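Local coordinates for protein 2-C-methyl-D-erythritol 4-phosphate cytidylyltransferase (Thermus thermophilus HB8, PDB 2PX7) that probably transfers the cytidylyl group of CTP to 2-C-methyl-D-erythritol 4-phosphate, releasing diphosphate, in the DXP pathway of isoprenoid biosynthesis, at residues K44-W57 / I218-A231. Sequence-based numbering, arbitrary orientation.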
ATOM      1  N   LYS A  44      10.750 -13.018  13.620  1.00 47.79           N
ATOM      2  CA  LYS A  44       9.550 -12.623  12.866  1.00 46.55           C
ATOM      3  C   LYS A  44       8.617 -13.797  12.530  1.00 45.73           C
ATOM      4  O   LYS A  44       7.388 -13.643  12.511  1.00 44.69           O
ATOM      5  CB  LYS A  44       9.948 -11.888  11.580  1.00 46.94           C
ATOM      6  CG  LYS A  44       8.798 -11.180  10.861  1.00 47.71           C
ATOM      7  CD  LYS A  44       8.196 -10.058  11.730  1.00 50.36           C
ATOM      8  CE  LYS A  44       7.393  -9.044  10.913  1.00 51.18           C
ATOM      9  NZ  LYS A  44       8.245  -8.251   9.967  1.00 52.41           N
ATOM     10  N   ALA A  45       9.203 -14.965  12.272  1.00 44.66           N
ATOM     11  CA  ALA A  45       8.426 -16.155  11.930  1.00 44.37           C
ATOM     12  C   ALA A  45       7.484 -16.576  13.062  1.00 43.97           C
ATOM     13  O   ALA A  45       6.436 -17.156  12.809  1.00 43.24           O
ATOM     14  CB  ALA A  45       9.344 -17.300  11.558  1.00 44.05           C
ATOM     15  N   PHE A  46       7.865 -16.262  14.296  1.00 44.56           N
ATOM     16  CA  PHE A  46       7.067 -16.612  15.474  1.00 45.34           C
ATOM     17  C   PHE A  46       6.215 -15.455  16.007  1.00 45.80           C
ATOM     18  O   PHE A  46       5.710 -15.519  17.126  1.00 46.57           O
ATOM     19  CB  PHE A  46       7.954 -17.194  16.591  1.00 45.14           C
ATOM     20  CG  PHE A  46       8.829 -18.360  16.152  1.00 45.70           C
ATOM     21  CD1 PHE A  46       8.427 -19.227  15.135  1.00 44.61           C
ATOM     22  CD2 PHE A  46      10.049 -18.603  16.789  1.00 46.49           C
ATOM     23  CE1 PHE A  46       9.233 -20.295  14.742  1.00 44.46           C
ATOM     24  CE2 PHE A  46      10.858 -19.677  16.402  1.00 45.54           C
ATOM     25  CZ  PHE A  46      10.445 -20.519  15.376  1.00 43.88           C
ATOM     26  N   LEU A  47       6.051 -14.397  15.218  1.00 46.57           N
ATOM     27  CA  LEU A  47       5.135 -13.310  15.589  1.00 46.85           C
ATOM     28  C   LEU A  47       3.688 -13.785  15.450  1.00 47.27           C
ATOM     29  O   LEU A  47       3.280 -14.256  14.383  1.00 47.08           O
ATOM     30  CB  LEU A  47       5.387 -12.054  14.742  1.00 46.74           C
ATOM     31  CG  LEU A  47       4.525 -10.809  15.016  1.00 47.12           C
ATOM     32  CD1 LEU A  47       5.009 -10.027  16.233  1.00 46.70           C
ATOM     33  CD2 LEU A  47       4.488  -9.910  13.791  1.00 47.01           C
ATOM     34  N   GLN A  48       2.928 -13.673  16.539  1.00 47.77           N
ATOM     35  CA  GLN A  48       1.519 -14.061  16.552  1.00 48.71           C
ATOM     36  C   GLN A  48       0.648 -13.024  15.851  1.00 48.46           C
ATOM     37  O   GLN A  48       0.777 -11.824  16.088  1.00 48.41           O
ATOM     38  CB  GLN A  48       1.009 -14.269  17.989  1.00 48.98           C
ATOM     39  CG  GLN A  48       1.234 -15.668  18.553  1.00 51.89           C
ATOM     40  CD  GLN A  48       0.146 -16.658  18.173  1.00 54.85           C
ATOM     41  OE1 GLN A  48      -1.026 -16.300  18.041  1.00 57.83           O
ATOM     42  NE2 GLN A  48       0.530 -17.919  18.005  1.00 56.35           N
ATOM     43  N   VAL A  49      -0.238 -13.511  14.993  1.00 48.43           N
ATOM     44  CA  VAL A  49      -1.224 -12.681  14.320  1.00 48.66           C
ATOM     45  C   VAL A  49      -2.532 -13.461  14.371  1.00 48.73           C
ATOM     46  O   VAL A  49      -2.737 -14.403  13.596  1.00 48.42           O
ATOM     47  CB  VAL A  49      -0.824 -12.369  12.833  1.00 48.69           C
ATOM     48  CG1 VAL A  49      -1.873 -11.497  12.153  1.00 48.95           C
ATOM     49  CG2 VAL A  49       0.548 -11.696  12.750  1.00 47.89           C
ATOM     50  N   GLY A  50      -3.386 -13.089  15.324  1.00 49.19           N
ATOM     51  CA  GLY A  50      -4.741 -13.641  15.458  1.00 49.41           C
ATOM     52  C   GLY A  50      -4.890 -15.149  15.589  1.00 49.90           C
ATOM     53  O   GLY A  50      -5.719 -15.763  14.896  1.00 50.35           O
ATOM     54  N   GLY A  51      -4.105 -15.757  16.473  1.00 49.62           N
ATOM     55  CA  GLY A  51      -4.234 -17.196  16.719  1.00 50.03           C
ATOM     56  C   GLY A  51      -3.509 -18.112  15.741  1.00 49.95           C
ATOM     57  O   GLY A  51      -3.879 -19.289  15.578  1.00 50.21           O
ATOM     58  N   ARG A  52      -2.489 -17.557  15.080  1.00 49.18           N
ATOM     59  CA  ARG A  52      -1.529 -18.303  14.263  1.00 47.85           C
ATOM     60  C   ARG A  52      -0.274 -17.444  14.184  1.00 46.54           C
ATOM     61  O   ARG A  52      -0.372 -16.217  14.072  1.00 47.11           O
ATOM     62  CB  ARG A  52      -2.065 -18.543  12.851  1.00 48.19           C
ATOM     63  CG  ARG A  52      -2.819 -19.831  12.648  1.00 49.01           C
ATOM     64  CD  ARG A  52      -3.519 -19.814  11.317  1.00 50.95           C
ATOM     65  NE  ARG A  52      -3.921 -21.151  10.906  1.00 53.74           N
ATOM     66  CZ  ARG A  52      -4.393 -21.460   9.701  1.00 54.99           C
ATOM     67  NH1 ARG A  52      -4.526 -20.522   8.770  1.00 56.03           N
ATOM     68  NH2 ARG A  52      -4.728 -22.714   9.421  1.00 55.64           N
ATOM     69  N   THR A  53       0.903 -18.063  14.261  1.00 44.57           N
ATOM     70  CA  THR A  53       2.145 -17.324  14.010  1.00 42.43           C
ATOM     71  C   THR A  53       2.233 -17.040  12.510  1.00 40.91           C
ATOM     72  O   THR A  53       1.530 -17.660  11.713  1.00 40.48           O
ATOM     73  CB  THR A  53       3.410 -18.078  14.466  1.00 42.17           C
ATOM     74  OG1 THR A  53       3.567 -19.252  13.673  1.00 41.70           O
ATOM     75  CG2 THR A  53       3.340 -18.459  15.963  1.00 42.56           C
ATOM     76  N   LEU A  54       3.082 -16.092  12.128  1.00 39.90           N
ATOM     77  CA  LEU A  54       3.331 -15.816  10.708  1.00 38.68           C
ATOM     78  C   LEU A  54       3.701 -17.093   9.959  1.00 38.04           C
ATOM     79  O   LEU A  54       3.150 -17.383   8.896  1.00 37.46           O
ATOM     80  CB  LEU A  54       4.412 -14.741  10.556  1.00 38.55           C
ATOM     81  CG  LEU A  54       3.954 -13.313  10.871  1.00 38.39           C
ATOM     82  CD1 LEU A  54       5.078 -12.313  10.651  1.00 37.76           C
ATOM     83  CD2 LEU A  54       2.744 -12.953  10.013  1.00 38.77           C
ATOM     84  N   LEU A  55       4.599 -17.882  10.552  1.00 37.87           N
ATOM     85  CA  LEU A  55       5.019 -19.148   9.949  1.00 38.05           C
ATOM     86  C   LEU A  55       3.826 -20.057   9.674  1.00 38.00           C
ATOM     87  O   LEU A  55       3.699 -20.619   8.586  1.00 38.25           O
ATOM     88  CB  LEU A  55       6.085 -19.856  10.815  1.00 38.00           C
ATOM     89  CG  LEU A  55       6.533 -21.241  10.314  1.00 37.73           C
ATOM     90  CD1 LEU A  55       7.256 -21.126   8.975  1.00 36.02           C
ATOM     91  CD2 LEU A  55       7.402 -21.959  11.347  1.00 38.13           C
ATOM     92  N   GLU A  56       2.941 -20.181  10.658  1.00 38.51           N
ATOM     93  CA  GLU A  56       1.743 -21.010  10.527  1.00 39.00           C
ATOM     94  C   GLU A  56       0.832 -20.488   9.430  1.00 37.97           C
ATOM     95  O   GLU A  56       0.299 -21.267   8.643  1.00 37.44           O
ATOM     96  CB  GLU A  56       1.013 -21.125  11.872  1.00 39.15           C
ATOM     97  CG  GLU A  56       1.780 -21.979  12.903  1.00 40.57           C
ATOM     98  CD  GLU A  56       1.200 -21.936  14.312  1.00 41.88           C
ATOM     99  OE1 GLU A  56       0.374 -21.046  14.625  1.00 44.01           O
ATOM    100  OE2 GLU A  56       1.593 -22.809  15.127  1.00 47.49           O
ATOM    101  N   TRP A  57       0.688 -19.164   9.355  1.00 37.82           N
ATOM    102  CA  TRP A  57      -0.039 -18.545   8.238  1.00 37.48           C
ATOM    103  C   TRP A  57       0.543 -18.912   6.872  1.00 36.92           C
ATOM    104  O   TRP A  57      -0.204 -19.348   6.009  1.00 36.74           O
ATOM    105  CB  TRP A  57      -0.138 -17.017   8.386  1.00 37.73           C
ATOM    106  CG  TRP A  57      -1.108 -16.542   9.430  1.00 38.01           C
ATOM    107  CD1 TRP A  57      -0.797 -15.948  10.626  1.00 38.76           C
ATOM    108  CD2 TRP A  57      -2.545 -16.590   9.370  1.00 37.99           C
ATOM    109  NE1 TRP A  57      -1.941 -15.641  11.314  1.00 38.58           N
ATOM    110  CE2 TRP A  57      -3.029 -16.013  10.569  1.00 38.21           C
ATOM    111  CE3 TRP A  57      -3.466 -17.057   8.423  1.00 37.95           C
ATOM    112  CZ2 TRP A  57      -4.404 -15.897  10.854  1.00 39.28           C
ATOM    113  CZ3 TRP A  57      -4.842 -16.956   8.711  1.00 39.23           C
ATOM    114  CH2 TRP A  57      -5.292 -16.367   9.917  1.00 38.62           C
ATOM    115  N   ILE A 218       3.802  -7.245   6.754  1.00 38.00           N
ATOM    116  CA  ILE A 218       3.742  -6.704   8.115  1.00 39.68           C
ATOM    117  C   ILE A 218       5.127  -6.212   8.503  1.00 41.34           C
ATOM    118  O   ILE A 218       6.046  -7.008   8.765  1.00 41.75           O
ATOM    119  CB  ILE A 218       3.216  -7.720   9.148  1.00 39.50           C
ATOM    120  CG1 ILE A 218       1.811  -8.181   8.764  1.00 38.67           C
ATOM    121  CG2 ILE A 218       3.259  -7.105  10.563  1.00 40.00           C
ATOM    122  CD1 ILE A 218       1.276  -9.348   9.591  1.00 39.89           C
ATOM    123  N   THR A 219       5.284  -4.894   8.497  1.00 42.90           N
ATOM    124  CA  THR A 219       6.559  -4.269   8.799  1.00 44.47           C
ATOM    125  C   THR A 219       6.492  -3.437  10.077  1.00 45.44           C
ATOM    126  O   THR A 219       7.320  -3.599  10.975  1.00 45.52           O
ATOM    127  CB  THR A 219       6.994  -3.371   7.649  1.00 44.65           C
ATOM    128  OG1 THR A 219       7.025  -4.140   6.440  1.00 45.76           O
ATOM    129  CG2 THR A 219       8.381  -2.787   7.918  1.00 45.65           C
ATOM    130  N   HIS A 220       5.500  -2.547  10.143  1.00 46.36           N
ATOM    131  CA  HIS A 220       5.432  -1.518  11.174  1.00 47.15           C
ATOM    132  C   HIS A 220       4.286  -1.849  12.129  1.00 47.70           C
ATOM    133  O   HIS A 220       3.450  -2.687  11.803  1.00 47.89           O
ATOM    134  CB  HIS A 220       5.248  -0.138  10.522  1.00 47.40           C
ATOM    135  CG  HIS A 220       6.353   0.261   9.581  1.00 47.34           C
ATOM    136  ND1 HIS A 220       6.180   0.326   8.214  1.00 48.79           N
ATOM    137  CD2 HIS A 220       7.630   0.655   9.814  1.00 48.09           C
ATOM    138  CE1 HIS A 220       7.304   0.730   7.644  1.00 49.23           C
ATOM    139  NE2 HIS A 220       8.201   0.936   8.592  1.00 48.47           N
ATOM    140  N   PRO A 221       4.262  -1.234  13.333  1.00 48.38           N
ATOM    141  CA  PRO A 221       3.252  -1.571  14.345  1.00 48.67           C
ATOM    142  C   PRO A 221       1.800  -1.488  13.876  1.00 48.99           C
ATOM    143  O   PRO A 221       1.004  -2.358  14.226  1.00 48.87           O
ATOM    144  CB  PRO A 221       3.526  -0.556  15.462  1.00 48.68           C
ATOM    145  CG  PRO A 221       4.976  -0.306  15.346  1.00 49.15           C
ATOM    146  CD  PRO A 221       5.207  -0.227  13.854  1.00 48.58           C
ATOM    147  N   GLN A 222       1.458  -0.471  13.086  1.00 49.47           N
ATOM    148  CA  GLN A 222       0.092  -0.365  12.561  1.00 49.95           C
ATOM    149  C   GLN A 222      -0.238  -1.382  11.462  1.00 49.64           C
ATOM    150  O   GLN A 222      -1.407  -1.680  11.226  1.00 49.54           O
ATOM    151  CB  GLN A 222      -0.282   1.088  12.175  1.00 50.11           C
ATOM    152  CG  GLN A 222       0.842   1.945  11.606  1.00 51.53           C
ATOM    153  CD  GLN A 222       0.352   3.275  11.007  1.00 51.20           C
ATOM    154  OE1 GLN A 222       0.304   3.431   9.785  1.00 51.29           O
ATOM    155  NE2 GLN A 222       0.011   4.235  11.866  1.00 52.66           N
ATOM    156  N   ASP A 223       0.782  -1.944  10.813  1.00 49.70           N
ATOM    157  CA  ASP A 223       0.565  -3.080   9.903  1.00 49.79           C
ATOM    158  C   ASP A 223       0.030  -4.285  10.683  1.00 49.99           C
ATOM    159  O   ASP A 223      -0.923  -4.942  10.260  1.00 49.35           O
ATOM    160  CB  ASP A 223       1.852  -3.455   9.155  1.00 49.25           C
ATOM    161  CG  ASP A 223       2.352  -2.347   8.251  1.00 49.32           C
ATOM    162  OD1 ASP A 223       1.524  -1.557   7.743  1.00 49.72           O
ATOM    163  OD2 ASP A 223       3.582  -2.264   8.037  1.00 47.71           O
ATOM    164  N   LEU A 224       0.652  -4.547  11.831  1.00 51.11           N
ATOM    165  CA  LEU A 224       0.269  -5.653  12.713  1.00 52.25           C
ATOM    166  C   LEU A 224      -1.183  -5.553  13.180  1.00 52.53           C
ATOM    167  O   LEU A 224      -1.929  -6.539  13.125  1.00 52.54           O
ATOM    168  CB  LEU A 224       1.224  -5.745  13.910  1.00 52.35           C
ATOM    169  CG  LEU A 224       1.001  -6.873  14.923  1.00 53.03           C
ATOM    170  CD1 LEU A 224       0.941  -8.236  14.244  1.00 52.68           C
ATOM    171  CD2 LEU A 224       2.101  -6.843  15.973  1.00 52.97           C
ATOM    172  N   VAL A 225      -1.577  -4.357  13.618  1.00 53.10           N
ATOM    173  CA  VAL A 225      -2.959  -4.087  14.029  1.00 53.32           C
ATOM    174  C   VAL A 225      -3.957  -4.358  12.895  1.00 53.32           C
ATOM    175  O   VAL A 225      -4.936  -5.072  13.093  1.00 53.70           O
ATOM    176  CB  VAL A 225      -3.111  -2.652  14.593  1.00 53.61           C
ATOM    177  CG1 VAL A 225      -4.572  -2.346  14.957  1.00 53.88           C
ATOM    178  CG2 VAL A 225      -2.191  -2.462  15.802  1.00 53.63           C
ATOM    179  N   LEU A 226      -3.705  -3.821  11.704  1.00 53.18           N
ATOM    180  CA  LEU A 226      -4.546  -4.133  10.539  1.00 53.00           C
ATOM    181  C   LEU A 226      -4.582  -5.649  10.193  1.00 53.09           C
ATOM    182  O   LEU A 226      -5.601  -6.174   9.717  1.00 52.86           O
ATOM    183  CB  LEU A 226      -4.089  -3.304   9.334  1.00 53.21           C
ATOM    184  CG  LEU A 226      -4.768  -3.460   7.968  1.00 53.19           C
ATOM    185  CD1 LEU A 226      -6.200  -2.943   8.006  1.00 54.38           C
ATOM    186  CD2 LEU A 226      -3.972  -2.730   6.897  1.00 52.77           C
ATOM    187  N   ALA A 227      -3.461  -6.337  10.415  1.00 53.23           N
ATOM    188  CA  ALA A 227      -3.374  -7.785  10.183  1.00 53.50           C
ATOM    189  C   ALA A 227      -4.308  -8.594  11.116  1.00 53.72           C
ATOM    190  O   ALA A 227      -4.956  -9.551  10.686  1.00 53.04           O
ATOM    191  CB  ALA A 227      -1.936  -8.249  10.301  1.00 53.02           C
ATOM    192  N   GLU A 228      -4.392  -8.182  12.379  1.00 54.62           N
ATOM    193  CA  GLU A 228      -5.369  -8.753  13.324  1.00 55.84           C
ATOM    194  C   GLU A 228      -6.847  -8.633  12.899  1.00 56.17           C
ATOM    195  O   GLU A 228      -7.667  -9.486  13.252  1.00 56.42           O
ATOM    196  CB  GLU A 228      -5.175  -8.184  14.725  1.00 56.12           C
ATOM    197  CG  GLU A 228      -4.514  -9.157  15.699  1.00 58.12           C
ATOM    198  CD  GLU A 228      -3.122  -8.731  16.145  1.00 60.66           C
ATOM    199  OE1 GLU A 228      -2.838  -7.513  16.139  1.00 61.22           O
ATOM    200  OE2 GLU A 228      -2.323  -9.622  16.532  1.00 60.95           O
ATOM    201  N   ALA A 229      -7.184  -7.597  12.132  1.00 56.22           N
ATOM    202  CA  ALA A 229      -8.542  -7.449  11.608  1.00 56.35           C
ATOM    203  C   ALA A 229      -8.870  -8.495  10.535  1.00 56.43           C
ATOM    204  O   ALA A 229      -9.908  -9.168  10.603  1.00 56.51           O
ATOM    205  CB  ALA A 229      -8.770  -6.029  11.069  1.00 56.35           C
ATOM    206  N   LEU A 230      -7.986  -8.637   9.550  1.00 56.18           N
ATOM    207  CA  LEU A 230      -8.192  -9.603   8.475  1.00 55.98           C
ATOM    208  C   LEU A 230      -8.131 -11.064   8.956  1.00 56.14           C
ATOM    209  O   LEU A 230      -8.770 -11.942   8.367  1.00 55.62           O
ATOM    210  CB  LEU A 230      -7.197  -9.350   7.337  1.00 56.03           C
ATOM    211  CG  LEU A 230      -7.324 -10.093   6.002  1.00 55.24           C
ATOM    212  CD1 LEU A 230      -8.719  -9.982   5.390  1.00 54.17           C
ATOM    213  CD2 LEU A 230      -6.297  -9.543   5.047  1.00 55.82           C
ATOM    214  N   ALA A 231      -7.368 -11.306  10.023  1.00 56.72           N
ATOM    215  CA  ALA A 231      -7.141 -12.653  10.567  1.00 57.80           C
ATOM    216  C   ALA A 231      -8.412 -13.314  11.115  1.00 58.63           C
ATOM    217  O   ALA A 231      -8.565 -14.541  11.051  1.00 58.82           O
ATOM    218  CB  ALA A 231      -6.065 -12.613  11.637  1.00 57.23           C
TER
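Val-49 fits against the C-terminal helix 221-231 with both its methyls. Val-49 CG1, which lies opposite the backbone N (chi1 -180°), rests 3.7 Å from Ala-227 CB, while CG2 meets Leu-224 CD1 and, tip to tip, Ile-218 CD1. Leu-224 CD1 also meets Leu-47 CD2 tip to tip, 3.9 Å away, and Leu-54 CD2 comes at a slant to Ile-218 CD1, also 3.9 Å away, completing a tight apolar cluster. Further along the helix, Ala-231 CB approaches Trp-57 CZ2 obliquely at 3.8 Å. The indole itself is fixed by Trp-57 NE1, which gives a 2.7 Å bond to Val-49 O, nearly in the ring plane, and by Arg-52 CD over one face.

The flank formed by Gln-48 and Gly-50 is looser and more exposed: Glu-228 OE2 comes no nearer than 3.8 Å to Gly-50 N. At the other end Lys-44, predicted to stabilise the transition state, bends at chi2 and chi4 to bring NZ 2.8 Å from Ile-218 O. Replacing it with alanine would probably leave that carbonyl without its ammonium donor and the two segments without the hydrogen bond between them.

The contact thus joins the loop leading into helix 54-61, whose start carries a Thr-53/Glu-56 capping box, to the chain's last helix. Pro-117 packs on Leu-54 and Trp-57, Leu-55 reaches strand 67-72 of the central sheet, and on the helix Leu-226 meets Leu-230 of the second subunit.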